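Local coordinates for glucose-6-phosphate dehydrogenase (Trypanosoma cruzi, PDB 5AQ1), which catalyses the NADP-dependent oxidation of glucose 6-phosphate to 6-phosphogluconolactone, the opening step of the pentose phosphate pathway, at residues Arg185-Ser190 with Ala466-Thr471; Val306-Ala311 with Leu347-Asn352; Pro360-Ala365 with Glu499-Ser504. One frame throughout, in Å; residues are numbered along the deposited sequence.

Contact 1: Arg185-Ser190 with Ala466-Thr471; sequences RDTETS and AWRIYT
Thr187 and Thr471 meet through their side-chain oxygens where the start of helix 187-197 leans on helix 460-479, and the two OG1 atoms are 2.7 Å apart. The backbone N of Thr187 also donates to Thr471 OG1, over 3.0 Å and along a bent path of 138°. Thr471 OG1 in turn donates to Trp467 O one helical turn earlier, reaching that carbonyl from above its plane. With chi1 at -70° the hydroxyl of Thr471 lies beside its own backbone N, where it reaches Trp467 O and also accepts from Thr187 N. The two threonine side chains cross at roughly a right angle. Thr187 CG2 is 3.8 Å from Arg468 CG and lies over the rim of one face of the Arg468 guanidinium.

The indole of Trp467 carries much of the remaining contact. One face lies against the main chain of Arg185 and Asp186: Asp186 CA is 3.6 Å from Trp467 CE3, and Asp186 O stands above the plane toward the ring's rim. At the pyrrole side, Ser190 CB approaches Trp467 CD1 to 3.4 Å. Phe183 O accepts from Ser190 OG and, weakly, from Trp467 NE1.

Asp186 is the N-cap: its OD1 takes the N-H of Thr189 at 2.8 Å, nearly straight, and also its hydroxyl. Asp186 OD2 is hydrogen-bonded to His475 NE2, farther along helix 460-479. Arg468 NE forms a salt bridge with Asp464, and Arg185 NH1 a hydrogen bond with Ser262 O. Within the two segments, the polar link between the coenzyme-binding and C-terminal parts of the enzyme is thus the Thr187-Thr471 pair, extended by Asp186 to His475, with one indole face packed on the main chain of Arg185 and Asp186.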
ATOM      1  N   ARG B 185      22.852  29.180 -20.485  1.00 43.52           N
ATOM      2  CA  ARG B 185      21.499  29.258 -21.058  1.00 43.86           C
ATOM      3  C   ARG B 185      21.004  27.922 -21.639  1.00 42.54           C
ATOM      4  O   ARG B 185      19.889  27.845 -22.148  1.00 41.31           O
ATOM      5  CB  ARG B 185      21.418  30.385 -22.109  1.00 45.15           C
ATOM      6  CG  ARG B 185      22.646  30.524 -22.999  1.00 47.12           C
ATOM      7  CD  ARG B 185      22.516  31.670 -23.990  1.00 48.50           C
ATOM      8  NE  ARG B 185      21.516  31.383 -25.016  1.00 48.98           N
ATOM      9  CZ  ARG B 185      20.289  31.903 -25.072  1.00 48.72           C
ATOM     10  NH1 ARG B 185      19.871  32.776 -24.162  1.00 48.60           N
ATOM     11  NH2 ARG B 185      19.471  31.544 -26.058  1.00 48.92           N
ATOM     12  N   ASP B 186      21.830  26.880 -21.559  1.00 42.20           N
ATOM     13  CA  ASP B 186      21.436  25.519 -21.939  1.00 42.23           C
ATOM     14  C   ASP B 186      22.454  24.525 -21.365  1.00 42.80           C
ATOM     15  O   ASP B 186      23.361  24.927 -20.630  1.00 42.20           O
ATOM     16  CB  ASP B 186      21.295  25.380 -23.466  1.00 42.63           C
ATOM     17  CG  ASP B 186      22.544  25.801 -24.226  1.00 43.00           C
ATOM     18  OD1 ASP B 186      23.664  25.731 -23.671  1.00 42.19           O
ATOM     19  OD2 ASP B 186      22.399  26.199 -25.398  1.00 43.91           O
ATOM     20  N   THR B 187      22.312  23.243 -21.694  1.00 43.61           N
ATOM     21  CA  THR B 187      23.221  22.213 -21.184  1.00 43.91           C
ATOM     22  C   THR B 187      24.685  22.494 -21.539  1.00 45.71           C
ATOM     23  O   THR B 187      25.560  22.406 -20.678  1.00 44.00           O
ATOM     24  CB  THR B 187      22.847  20.810 -21.712  1.00 42.84           C
ATOM     25  OG1 THR B 187      21.431  20.618 -21.615  1.00 41.48           O
ATOM     26  CG2 THR B 187      23.564  19.722 -20.912  1.00 42.42           C
ATOM     27  N   GLU B 188      24.935  22.835 -22.802  1.00 50.24           N
ATOM     28  CA  GLU B 188      26.301  23.050 -23.296  1.00 54.24           C
ATOM     29  C   GLU B 188      26.992  24.257 -22.680  1.00 49.75           C
ATOM     30  O   GLU B 188      28.112  24.149 -22.178  1.00 48.34           O
ATOM     31  CB  GLU B 188      26.332  23.182 -24.831  1.00 61.94           C
ATOM     32  CG  GLU B 188      26.021  21.886 -25.537  1.00 72.27           C
ATOM     33  CD  GLU B 188      27.047  20.794 -25.254  1.00 80.86           C
ATOM     34  OE1 GLU B 188      28.160  21.092 -24.741  1.00 80.51           O
ATOM     35  OE2 GLU B 188      26.733  19.620 -25.548  1.00 90.24           O
ATOM     36  N   THR B 189      26.327  25.405 -22.730  1.00 46.13           N
ATOM     37  CA  THR B 189      26.902  26.635 -22.199  1.00 44.28           C
ATOM     38  C   THR B 189      27.164  26.542 -20.697  1.00 43.92           C
ATOM     39  O   THR B 189      28.167  27.061 -20.204  1.00 45.44           O
ATOM     40  CB  THR B 189      25.990  27.839 -22.466  1.00 42.65           C
ATOM     41  OG1 THR B 189      24.656  27.531 -22.046  1.00 42.38           O
ATOM     42  CG2 THR B 189      25.998  28.193 -23.942  1.00 42.88           C
ATOM     43  N   SER B 190      26.264  25.873 -19.979  1.00 43.53           N
ATOM     44  CA  SER B 190      26.398  25.689 -18.538  1.00 44.02           C
ATOM     45  C   SER B 190      27.549  24.742 -18.194  1.00 45.62           C
ATOM     46  O   SER B 190      28.246  24.946 -17.200  1.00 46.09           O
ATOM     47  CB  SER B 190      25.086  25.162 -17.947  1.00 43.51           C
ATOM     48  OG  SER B 190      25.085  25.245 -16.530  1.00 43.71           O
ATOM     49  N   ALA B 466      19.174  19.541 -14.474  1.00 34.61           N
ATOM     50  CA  ALA B 466      18.091  20.485 -14.737  1.00 34.03           C
ATOM     51  C   ALA B 466      18.114  20.988 -16.181  1.00 35.47           C
ATOM     52  O   ALA B 466      17.072  21.039 -16.831  1.00 36.18           O
ATOM     53  CB  ALA B 466      18.153  21.653 -13.768  1.00 33.46           C
ATOM     54  N   TRP B 467      19.294  21.344 -16.689  1.00 35.90           N
ATOM     55  CA  TRP B 467      19.408  21.838 -18.064  1.00 36.36           C
ATOM     56  C   TRP B 467      19.011  20.793 -19.105  1.00 37.61           C
ATOM     57  O   TRP B 467      18.456  21.133 -20.149  1.00 38.58           O
ATOM     58  CB  TRP B 467      20.822  22.349 -18.360  1.00 35.75           C
ATOM     59  CG  TRP B 467      21.058  23.749 -17.878  1.00 35.72           C
ATOM     60  CD1 TRP B 467      21.996  24.160 -16.979  1.00 34.94           C
ATOM     61  CD2 TRP B 467      20.334  24.922 -18.267  1.00 35.46           C
ATOM     62  NE1 TRP B 467      21.905  25.515 -16.785  1.00 34.93           N
ATOM     63  CE2 TRP B 467      20.893  26.008 -17.564  1.00 35.13           C
ATOM     64  CE3 TRP B 467      19.265  25.159 -19.140  1.00 35.93           C
ATOM     65  CZ2 TRP B 467      20.423  27.314 -17.706  1.00 35.51           C
ATOM     66  CZ3 TRP B 467      18.799  26.454 -19.283  1.00 36.37           C
ATOM     67  CH2 TRP B 467      19.379  27.517 -18.568  1.00 36.70           C
ATOM     68  N   ARG B 468      19.292  19.527 -18.819  1.00 38.11           N
ATOM     69  CA  ARG B 468      18.968  18.446 -19.746  1.00 41.39           C
ATOM     70  C   ARG B 468      17.460  18.253 -19.912  1.00 40.45           C
ATOM     71  O   ARG B 468      16.998  17.808 -20.961  1.00 40.48           O
ATOM     72  CB  ARG B 468      19.645  17.144 -19.309  1.00 43.67           C
ATOM     73  CG  ARG B 468      21.131  17.137 -19.631  1.00 46.60           C
ATOM     74  CD  ARG B 468      21.868  15.970 -19.000  1.00 48.96           C
ATOM     75  NE  ARG B 468      23.308  16.097 -19.227  1.00 53.72           N
ATOM     76  CZ  ARG B 468      23.968  15.585 -20.265  1.00 56.40           C
ATOM     77  NH1 ARG B 468      23.349  14.860 -21.193  1.00 57.57           N
ATOM     78  NH2 ARG B 468      25.275  15.790 -20.360  1.00 59.36           N
ATOM     79  N   ILE B 469      16.699  18.611 -18.884  1.00 38.77           N
ATOM     80  CA  ILE B 469      15.248  18.518 -18.941  1.00 37.52           C
ATOM     81  C   ILE B 469      14.658  19.474 -19.980  1.00 36.98           C
ATOM     82  O   ILE B 469      13.742  19.097 -20.722  1.00 36.05           O
ATOM     83  CB  ILE B 469      14.620  18.784 -17.554  1.00 36.60           C
ATOM     84  CG1 ILE B 469      14.975  17.636 -16.602  1.00 37.08           C
ATOM     85  CG2 ILE B 469      13.107  18.937 -17.654  1.00 35.71           C
ATOM     86  CD1 ILE B 469      14.763  17.948 -15.135  1.00 37.40           C
ATOM     87  N   TYR B 470      15.192  20.696 -20.039  1.00 35.08           N
ATOM     88  CA  TYR B 470      14.570  21.776 -20.812  1.00 35.01           C
ATOM     89  C   TYR B 470      15.303  22.185 -22.087  1.00 35.23           C
ATOM     90  O   TYR B 470      14.715  22.857 -22.933  1.00 35.31           O
ATOM     91  CB  TYR B 470      14.380  23.011 -19.924  1.00 34.52           C
ATOM     92  CG  TYR B 470      13.644  22.705 -18.648  1.00 33.58           C
ATOM     93  CD1 TYR B 470      12.267  22.540 -18.640  1.00 34.34           C
ATOM     94  CD2 TYR B 470      14.326  22.565 -17.450  1.00 33.74           C
ATOM     95  CE1 TYR B 470      11.587  22.244 -17.467  1.00 34.30           C
ATOM     96  CE2 TYR B 470      13.661  22.268 -16.275  1.00 33.19           C
ATOM     97  CZ  TYR B 470      12.290  22.108 -16.286  1.00 33.04           C
ATOM     98  OH  TYR B 470      11.616  21.808 -15.126  1.00 31.39           O
ATOM     99  N   THR B 471      16.563  21.780 -22.240  1.00 35.44           N
ATOM    100  CA  THR B 471      17.383  22.249 -23.361  1.00 36.46           C
ATOM    101  C   THR B 471      16.801  21.911 -24.738  1.00 37.33           C
ATOM    102  O   THR B 471      16.722  22.794 -25.589  1.00 38.45           O
ATOM    103  CB  THR B 471      18.847  21.768 -23.244  1.00 36.80           C
ATOM    104  OG1 THR B 471      19.482  22.461 -22.164  1.00 36.72           O
ATOM    105  CG2 THR B 471      19.630  22.039 -24.527  1.00 38.10           C
TER

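Contact 2: Val306-Ala311 with Leu347-Asn352; sequences VPANPA and LRLHVN
Val306 and His350 are joined by a single backbone hydrogen bond, Val306 N to His350 O at 2.9 Å with a nearly linear 172° at the hydrogen, and from there the loop 306-309 runs antiparallel to the chain of 347-350 while slowly parting from it.

Val306 CB and CG2 lie against the same carbonyl oxygen. CG1 is anti to the backbone N (chi1 176°), which leaves CG2 beside that nitrogen and 3.6 Å from His350 O. The same methyl touches the CB of Asn352 at 4.2 Å, and it passes a little farther from the CB of His350. The imidazole itself is held from outside the two segments, its NE2 hydrogen-bonded to Glu312 OE2; that carboxylate also pairs with Arg348 NH2.

Beyond Pro307, the methyl of Ala308 enters the hydrophobic layer. Leu349 CD2 lies 3.7 Å from Ala308 CB, and Leu347 CD2, from the alternate residue of the strand, is 4.2 Å from Ala308 CB. Both leucines also pack on Tyr470, and Ala308 on Leu473, so helix 460-479 completes the apolar cluster, and a backbone bond to Ile469 fixes Ala308 further. Past this point the loop turns away through an Asx turn, in which Asn309 OD1 accepts from Ala311 N at 3.3 Å from above its carbonyl plane.

At the other end, Asn352 O accepts from Arg385 of the second subunit, placing the contact beside a subunit interface. The loop before strand 313-319 is held to 347-352 by one backbone bond at His350 and by apolar packing of the buried Ala308 methyl on Leu347 and Leu349, a pairing of one directional bond with a patch of hydrophobic contact two residues along the loop.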
ATOM      1  N   VAL B 306      11.659  12.915 -17.681  1.00 34.12           N
ATOM      2  CA  VAL B 306      11.655  12.877 -19.139  1.00 35.09           C
ATOM      3  C   VAL B 306      11.743  14.315 -19.658  1.00 35.92           C
ATOM      4  O   VAL B 306      10.963  15.172 -19.229  1.00 38.35           O
ATOM      5  CB  VAL B 306      10.381  12.201 -19.686  1.00 35.17           C
ATOM      6  CG1 VAL B 306      10.345  12.262 -21.207  1.00 35.50           C
ATOM      7  CG2 VAL B 306      10.295  10.759 -19.203  1.00 35.19           C
ATOM      8  N   PRO B 307      12.681  14.588 -20.583  1.00 36.55           N
ATOM      9  CA  PRO B 307      12.816  15.961 -21.077  1.00 37.03           C
ATOM     10  C   PRO B 307      11.520  16.521 -21.656  1.00 36.55           C
ATOM     11  O   PRO B 307      10.793  15.810 -22.348  1.00 37.81           O
ATOM     12  CB  PRO B 307      13.880  15.840 -22.174  1.00 38.23           C
ATOM     13  CG  PRO B 307      14.667  14.628 -21.814  1.00 38.17           C
ATOM     14  CD  PRO B 307      13.683  13.687 -21.184  1.00 37.79           C
ATOM     15  N   ALA B 308      11.239  17.786 -21.361  1.00 36.43           N
ATOM     16  CA  ALA B 308      10.057  18.457 -21.885  1.00 36.75           C
ATOM     17  C   ALA B 308      10.102  18.485 -23.402  1.00 38.53           C
ATOM     18  O   ALA B 308      11.181  18.477 -23.998  1.00 38.24           O
ATOM     19  CB  ALA B 308       9.969  19.874 -21.335  1.00 36.45           C
ATOM     20  N   ASN B 309       8.933  18.515 -24.032  1.00 41.08           N
ATOM     21  CA  ASN B 309       8.875  18.632 -25.482  1.00 45.04           C
ATOM     22  C   ASN B 309       7.722  19.529 -25.950  1.00 45.72           C
ATOM     23  O   ASN B 309       6.738  19.699 -25.226  1.00 46.50           O
ATOM     24  CB  ASN B 309       8.817  17.243 -26.128  1.00 46.59           C
ATOM     25  CG  ASN B 309       7.440  16.628 -26.077  1.00 47.18           C
ATOM     26  OD1 ASN B 309       6.723  16.602 -27.077  1.00 46.72           O
ATOM     27  ND2 ASN B 309       7.056  16.138 -24.905  1.00 47.30           N
ATOM     28  N   PRO B 310       7.851  20.116 -27.157  1.00 46.48           N
ATOM     29  CA  PRO B 310       6.882  21.087 -27.683  1.00 47.90           C
ATOM     30  C   PRO B 310       5.419  20.660 -27.600  1.00 48.59           C
ATOM     31  O   PRO B 310       4.552  21.496 -27.333  1.00 51.62           O
ATOM     32  CB  PRO B 310       7.289  21.225 -29.152  1.00 50.01           C
ATOM     33  CG  PRO B 310       8.739  20.905 -29.171  1.00 48.65           C
ATOM     34  CD  PRO B 310       8.942  19.862 -28.119  1.00 46.67           C
ATOM     35  N   ALA B 311       5.148  19.379 -27.831  1.00 48.48           N
ATOM     36  CA  ALA B 311       3.777  18.872 -27.823  1.00 49.06           C
ATOM     37  C   ALA B 311       3.131  18.984 -26.445  1.00 48.16           C
ATOM     38  O   ALA B 311       1.921  19.180 -26.344  1.00 52.85           O
ATOM     39  CB  ALA B 311       3.738  17.428 -28.309  1.00 48.54           C
ATOM     40  N   LEU B 347       4.039  23.508 -18.704  1.00 41.51           N
ATOM     41  CA  LEU B 347       4.695  22.279 -19.137  1.00 40.98           C
ATOM     42  C   LEU B 347       4.035  21.084 -18.465  1.00 40.13           C
ATOM     43  O   LEU B 347       3.618  21.182 -17.312  1.00 38.76           O
ATOM     44  CB  LEU B 347       6.177  22.317 -18.752  1.00 40.69           C
ATOM     45  CG  LEU B 347       7.173  22.931 -19.735  1.00 41.78           C
ATOM     46  CD1 LEU B 347       6.693  24.253 -20.302  1.00 42.88           C
ATOM     47  CD2 LEU B 347       8.518  23.107 -19.052  1.00 41.81           C
ATOM     48  N   ARG B 348       3.930  19.968 -19.187  1.00 40.15           N
ATOM     49  CA  ARG B 348       3.607  18.683 -18.574  1.00 40.45           C
ATOM     50  C   ARG B 348       4.847  17.801 -18.610  1.00 39.25           C
ATOM     51  O   ARG B 348       5.349  17.466 -19.686  1.00 40.24           O
ATOM     52  CB  ARG B 348       2.446  17.981 -19.284  1.00 43.73           C
ATOM     53  CG  ARG B 348       2.139  16.599 -18.708  1.00 45.73           C
ATOM     54  CD  ARG B 348       0.819  16.019 -19.199  1.00 49.51           C
ATOM     55  NE  ARG B 348       0.888  15.549 -20.586  1.00 52.32           N
ATOM     56  CZ  ARG B 348       0.128  15.979 -21.598  1.00 53.56           C
ATOM     57  NH1 ARG B 348      -0.812  16.907 -21.424  1.00 53.50           N
ATOM     58  NH2 ARG B 348       0.305  15.461 -22.807  1.00 55.74           N
ATOM     59  N   LEU B 349       5.338  17.431 -17.431  1.00 37.75           N
ATOM     60  CA  LEU B 349       6.497  16.555 -17.312  1.00 37.38           C
ATOM     61  C   LEU B 349       6.092  15.199 -16.751  1.00 37.79           C
ATOM     62  O   LEU B 349       5.083  15.077 -16.052  1.00 37.41           O
ATOM     63  CB  LEU B 349       7.554  17.188 -16.407  1.00 37.24           C
ATOM     64  CG  LEU B 349       8.001  18.605 -16.777  1.00 37.95           C
ATOM     65  CD1 LEU B 349       9.020  19.112 -15.771  1.00 37.81           C
ATOM     66  CD2 LEU B 349       8.569  18.665 -18.186  1.00 38.53           C
ATOM     67  N   HIS B 350       6.891  14.189 -17.077  1.00 39.28           N
ATOM     68  CA  HIS B 350       6.730  12.848 -16.538  1.00 40.07           C
ATOM     69  C   HIS B 350       8.019  12.451 -15.829  1.00 38.11           C
ATOM     70  O   HIS B 350       9.112  12.642 -16.365  1.00 38.45           O
ATOM     71  CB  HIS B 350       6.432  11.852 -17.663  1.00 43.45           C
ATOM     72  CG  HIS B 350       5.251  12.226 -18.499  1.00 48.74           C
ATOM     73  ND1 HIS B 350       3.955  12.153 -18.030  1.00 53.76           N
ATOM     74  CD2 HIS B 350       5.167  12.688 -19.769  1.00 50.80           C
ATOM     75  CE1 HIS B 350       3.124  12.552 -18.976  1.00 56.41           C
ATOM     76  NE2 HIS B 350       3.834  12.879 -20.043  1.00 56.13           N
ATOM     77  N   VAL B 351       7.889  11.910 -14.622  1.00 36.15           N
ATOM     78  CA  VAL B 351       9.022  11.333 -13.909  1.00 34.79           C
ATOM     79  C   VAL B 351       8.941   9.821 -14.078  1.00 34.65           C
ATOM     80  O   VAL B 351       8.002   9.192 -13.585  1.00 35.52           O
ATOM     81  CB  VAL B 351       8.996  11.699 -12.414  1.00 34.67           C
ATOM     82  CG1 VAL B 351      10.252  11.192 -11.718  1.00 34.75           C
ATOM     83  CG2 VAL B 351       8.865  13.205 -12.236  1.00 34.84           C
ATOM     84  N   ASN B 352       9.906   9.247 -14.791  1.00 34.27           N
ATOM     85  CA  ASN B 352       9.876   7.827 -15.101  1.00 34.55           C
ATOM     86  C   ASN B 352      10.558   6.959 -14.047  1.00 35.29           C
ATOM     87  O   ASN B 352      11.710   6.542 -14.198  1.00 34.59           O
ATOM     88  CB  ASN B 352      10.479   7.545 -16.471  1.00 34.86           C
ATOM     89  CG  ASN B 352      10.255   6.116 -16.908  1.00 35.80           C
ATOM     90  OD1 ASN B 352       9.226   5.515 -16.590  1.00 39.06           O
ATOM     91  ND2 ASN B 352      11.215   5.555 -17.624  1.00 36.00           N
TER

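Contact 3: Pro360-Ala365 with Glu499-Ser504; sequences PFIIRA and EFIRIS
Ile362 and Ile501 form the apolar centre of a strand-on-helix packing: Ile362 CG2 lies 4.1 Å from Ile501 CG1, the side chains crossing at a slant. Strand 361-365 and helix 499-504 run nearly antiparallel, at 164°, with axes 9.8 Å apart. The second branch of Ile362 goes elsewhere. CG1 sits beside the backbone N (chi1 -47°), and the next torsion carries Ile362 CD1 to the CB of Ser504, 3.4 Å away.

Mixed contacts flank this pair. Arg364 crosses Ile501 at about a right angle, its CD and NH1 each 3.9 Å from Ile501 CD1, while its NE bonds to Thr246 on strand 240-248. At the other end, CB and CG of Pro360 rest against Ser504 O.

Between these two segments the contact is apolar or mixed; Ser504 OG bonds back to Phe500 O, at 2.6 Å, and outward to Arg348 NH1 on strand 344-349. Phe500 O accepts from the N and OG of Ser504 from opposite faces of its plane, and that OG also stands over the centre of the Phe500 ring.

The helix is thus packed by Ile501 and Ser504 CB on Ile362, with a hydrogen bond from Ser504 to the neighbouring strand; with its OG engaged by Phe500 O and Arg348 NH1, Ser504 presents CB to Ile362 CD1.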
ATOM      1  N   PRO B 360       1.048  12.911 -13.894  1.00 36.16           N
ATOM      2  CA  PRO B 360       1.471  14.112 -14.609  1.00 35.88           C
ATOM      3  C   PRO B 360       1.925  15.231 -13.670  1.00 35.70           C
ATOM      4  O   PRO B 360       1.270  15.508 -12.660  1.00 33.93           O
ATOM      5  CB  PRO B 360       0.206  14.530 -15.364  1.00 36.46           C
ATOM      6  CG  PRO B 360      -0.912  14.003 -14.536  1.00 36.45           C
ATOM      7  CD  PRO B 360      -0.407  12.703 -13.989  1.00 36.30           C
ATOM      8  N   PHE B 361       3.042  15.864 -14.016  1.00 35.77           N
ATOM      9  CA  PHE B 361       3.533  17.027 -13.286  1.00 35.10           C
ATOM     10  C   PHE B 361       3.340  18.271 -14.131  1.00 35.44           C
ATOM     11  O   PHE B 361       3.950  18.402 -15.189  1.00 34.69           O
ATOM     12  CB  PHE B 361       5.001  16.847 -12.921  1.00 34.13           C
ATOM     13  CG  PHE B 361       5.210  15.926 -11.765  1.00 33.91           C
ATOM     14  CD1 PHE B 361       5.283  14.555 -11.961  1.00 34.09           C
ATOM     15  CD2 PHE B 361       5.307  16.423 -10.480  1.00 33.77           C
ATOM     16  CE1 PHE B 361       5.469  13.699 -10.892  1.00 34.06           C
ATOM     17  CE2 PHE B 361       5.491  15.572  -9.406  1.00 34.18           C
ATOM     18  CZ  PHE B 361       5.573  14.209  -9.612  1.00 33.77           C
ATOM     19  N   ILE B 362       2.483  19.173 -13.656  1.00 36.14           N
ATOM     20  CA  ILE B 362       2.197  20.422 -14.348  1.00 37.77           C
ATOM     21  C   ILE B 362       3.048  21.531 -13.747  1.00 38.16           C
ATOM     22  O   ILE B 362       2.881  21.883 -12.581  1.00 39.05           O
ATOM     23  CB  ILE B 362       0.716  20.834 -14.215  1.00 39.80           C
ATOM     24  CG1 ILE B 362      -0.225  19.657 -14.489  1.00 40.10           C
ATOM     25  CG2 ILE B 362       0.400  21.997 -15.148  1.00 41.21           C
ATOM     26  CD1 ILE B 362      -0.050  19.027 -15.850  1.00 40.94           C
ATOM     27  N   ILE B 363       3.966  22.071 -14.538  1.00 39.15           N
ATOM     28  CA  ILE B 363       4.763  23.220 -14.122  1.00 39.35           C
ATOM     29  C   ILE B 363       4.246  24.427 -14.882  1.00 39.08           C
ATOM     30  O   ILE B 363       4.227  24.412 -16.115  1.00 38.88           O
ATOM     31  CB  ILE B 363       6.260  23.061 -14.468  1.00 40.21           C
ATOM     32  CG1 ILE B 363       6.790  21.672 -14.080  1.00 40.65           C
ATOM     33  CG2 ILE B 363       7.074  24.170 -13.806  1.00 39.98           C
ATOM     34  CD1 ILE B 363       7.027  21.481 -12.600  1.00 41.13           C
ATOM     35  N   ARG B 364       3.817  25.463 -14.171  1.00 38.11           N
ATOM     36  CA  ARG B 364       3.418  26.694 -14.844  1.00 40.61           C
ATOM     37  C   ARG B 364       4.025  27.937 -14.204  1.00 40.49           C
ATOM     38  O   ARG B 364       4.193  28.020 -12.987  1.00 39.88           O
ATOM     39  CB  ARG B 364       1.893  26.803 -14.950  1.00 41.56           C
ATOM     40  CG  ARG B 364       1.153  26.695 -13.637  1.00 40.92           C
ATOM     41  CD  ARG B 364      -0.342  26.751 -13.875  1.00 41.62           C
ATOM     42  NE  ARG B 364      -1.055  27.000 -12.629  1.00 41.35           N
ATOM     43  CZ  ARG B 364      -2.249  27.582 -12.535  1.00 41.91           C
ATOM     44  NH1 ARG B 364      -2.904  27.991 -13.620  1.00 42.48           N
ATOM     45  NH2 ARG B 364      -2.789  27.763 -11.336  1.00 42.23           N
ATOM     46  N   ALA B 365       4.364  28.896 -15.058  1.00 39.84           N
ATOM     47  CA  ALA B 365       5.046  30.108 -14.642  1.00 39.69           C
ATOM     48  C   ALA B 365       4.726  31.215 -15.630  1.00 40.14           C
ATOM     49  O   ALA B 365       4.841  31.026 -16.841  1.00 40.80           O
ATOM     50  CB  ALA B 365       6.548  29.870 -14.582  1.00 39.79           C
ATOM     51  N   GLU B 499      -7.081  24.686 -20.900  1.00 56.44           N
ATOM     52  CA  GLU B 499      -7.520  23.455 -21.546  1.00 55.65           C
ATOM     53  C   GLU B 499      -6.407  22.409 -21.518  1.00 51.62           C
ATOM     54  O   GLU B 499      -6.665  21.231 -21.281  1.00 50.18           O
ATOM     55  CB  GLU B 499      -7.977  23.732 -22.983  1.00 58.94           C
ATOM     56  CG  GLU B 499      -8.504  22.517 -23.742  1.00 61.95           C
ATOM     57  CD  GLU B 499      -9.594  21.756 -23.000  1.00 63.56           C
ATOM     58  OE1 GLU B 499     -10.360  22.376 -22.226  1.00 66.20           O
ATOM     59  OE2 GLU B 499      -9.690  20.527 -23.199  1.00 62.18           O
ATOM     60  N   PHE B 500      -5.171  22.847 -21.744  1.00 49.05           N
ATOM     61  CA  PHE B 500      -4.011  21.959 -21.647  1.00 47.56           C
ATOM     62  C   PHE B 500      -3.871  21.372 -20.241  1.00 44.73           C
ATOM     63  O   PHE B 500      -3.578  20.187 -20.091  1.00 42.03           O
ATOM     64  CB  PHE B 500      -2.728  22.696 -22.039  1.00 47.60           C
ATOM     65  CG  PHE B 500      -1.484  21.865 -21.891  1.00 47.93           C
ATOM     66  CD1 PHE B 500      -1.203  20.849 -22.792  1.00 49.27           C
ATOM     67  CD2 PHE B 500      -0.596  22.096 -20.847  1.00 47.47           C
ATOM     68  CE1 PHE B 500      -0.057  20.077 -22.657  1.00 49.84           C
ATOM     69  CE2 PHE B 500       0.550  21.331 -20.707  1.00 48.02           C
ATOM     70  CZ  PHE B 500       0.820  20.320 -21.614  1.00 49.49           C
ATOM     71  N   ILE B 501      -4.077  22.206 -19.224  1.00 43.40           N
ATOM     72  CA  ILE B 501      -4.016  21.757 -17.834  1.00 42.25           C
ATOM     73  C   ILE B 501      -5.105  20.722 -17.551  1.00 43.82           C
ATOM     74  O   ILE B 501      -4.844  19.704 -16.909  1.00 43.55           O
ATOM     75  CB  ILE B 501      -4.129  22.943 -16.844  1.00 41.50           C
ATOM     76  CG1 ILE B 501      -2.848  23.781 -16.893  1.00 42.18           C
ATOM     77  CG2 ILE B 501      -4.358  22.451 -15.418  1.00 39.72           C
ATOM     78  CD1 ILE B 501      -2.960  25.138 -16.228  1.00 43.36           C
ATOM     79  N   ARG B 502      -6.314  20.983 -18.043  1.00 46.18           N
ATOM     80  CA  ARG B 502      -7.449  20.099 -17.797  1.00 46.75           C
ATOM     81  C   ARG B 502      -7.223  18.706 -18.385  1.00 44.39           C
ATOM     82  O   ARG B 502      -7.395  17.710 -17.684  1.00 42.05           O
ATOM     83  CB  ARG B 502      -8.740  20.703 -18.357  1.00 50.57           C
ATOM     84  CG  ARG B 502     -10.007  20.004 -17.879  1.00 54.42           C
ATOM     85  CD  ARG B 502     -11.219  20.379 -18.722  1.00 57.77           C
ATOM     86  NE  ARG B 502     -11.054  19.981 -20.120  1.00 61.66           N
ATOM     87  CZ  ARG B 502     -11.140  18.730 -20.576  1.00 66.03           C
ATOM     88  NH1 ARG B 502     -11.400  17.712 -19.758  1.00 65.70           N
ATOM     89  NH2 ARG B 502     -10.964  18.490 -21.871  1.00 69.11           N
ATOM     90  N   ILE B 503      -6.822  18.634 -19.655  1.00 43.96           N
ATOM     91  CA  ILE B 503      -6.603  17.336 -20.301  1.00 45.38           C
ATOM     92  C   ILE B 503      -5.370  16.629 -19.743  1.00 44.45           C
ATOM     93  O   ILE B 503      -5.257  15.409 -19.841  1.00 44.58           O
ATOM     94  CB  ILE B 503      -6.484  17.418 -21.845  1.00 49.04           C
ATOM     95  CG1 ILE B 503      -5.168  18.069 -22.290  1.00 52.50           C
ATOM     96  CG2 ILE B 503      -7.681  18.136 -22.452  1.00 50.54           C
ATOM     97  CD1 ILE B 503      -4.453  17.280 -23.369  1.00 54.92           C
ATOM     98  N   SER B 504      -4.444  17.400 -19.172  1.00 43.95           N
ATOM     99  CA  SER B 504      -3.259  16.839 -18.529  1.00 43.73           C
ATOM    100  C   SER B 504      -3.591  16.073 -17.244  1.00 44.77           C
ATOM    101  O   SER B 504      -2.786  15.260 -16.791  1.00 46.28           O
ATOM    102  CB  SER B 504      -2.234  17.935 -18.222  1.00 43.59           C
ATOM    103  OG  SER B 504      -1.693  18.488 -19.408  1.00 42.74           O
TER

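How the contacts relate
Read from the N terminus, contact 1 opens at 185-190 in the coenzyme-binding part and closes at 466-471. Within that long loop, contact 2 opens at 306-311 and closes at 347-352, fully nested. Contact 3 then opens at 360-365, in series with contact 2, and closes at 499-504 beyond contact 1, so contacts 1 and 3 cross. Contact 2 is the bridge: Ile469 O and Ala308 N probably bond it to contact 1, while adjacent strands 344-349 and 361-366, together with Arg348 NH1 and Ser504 OG, join it to contact 3. Contact 1 ties the coenzyme-binding part to helix 460-479, and that helix and helix 495-504 are tied to one mixed sheet.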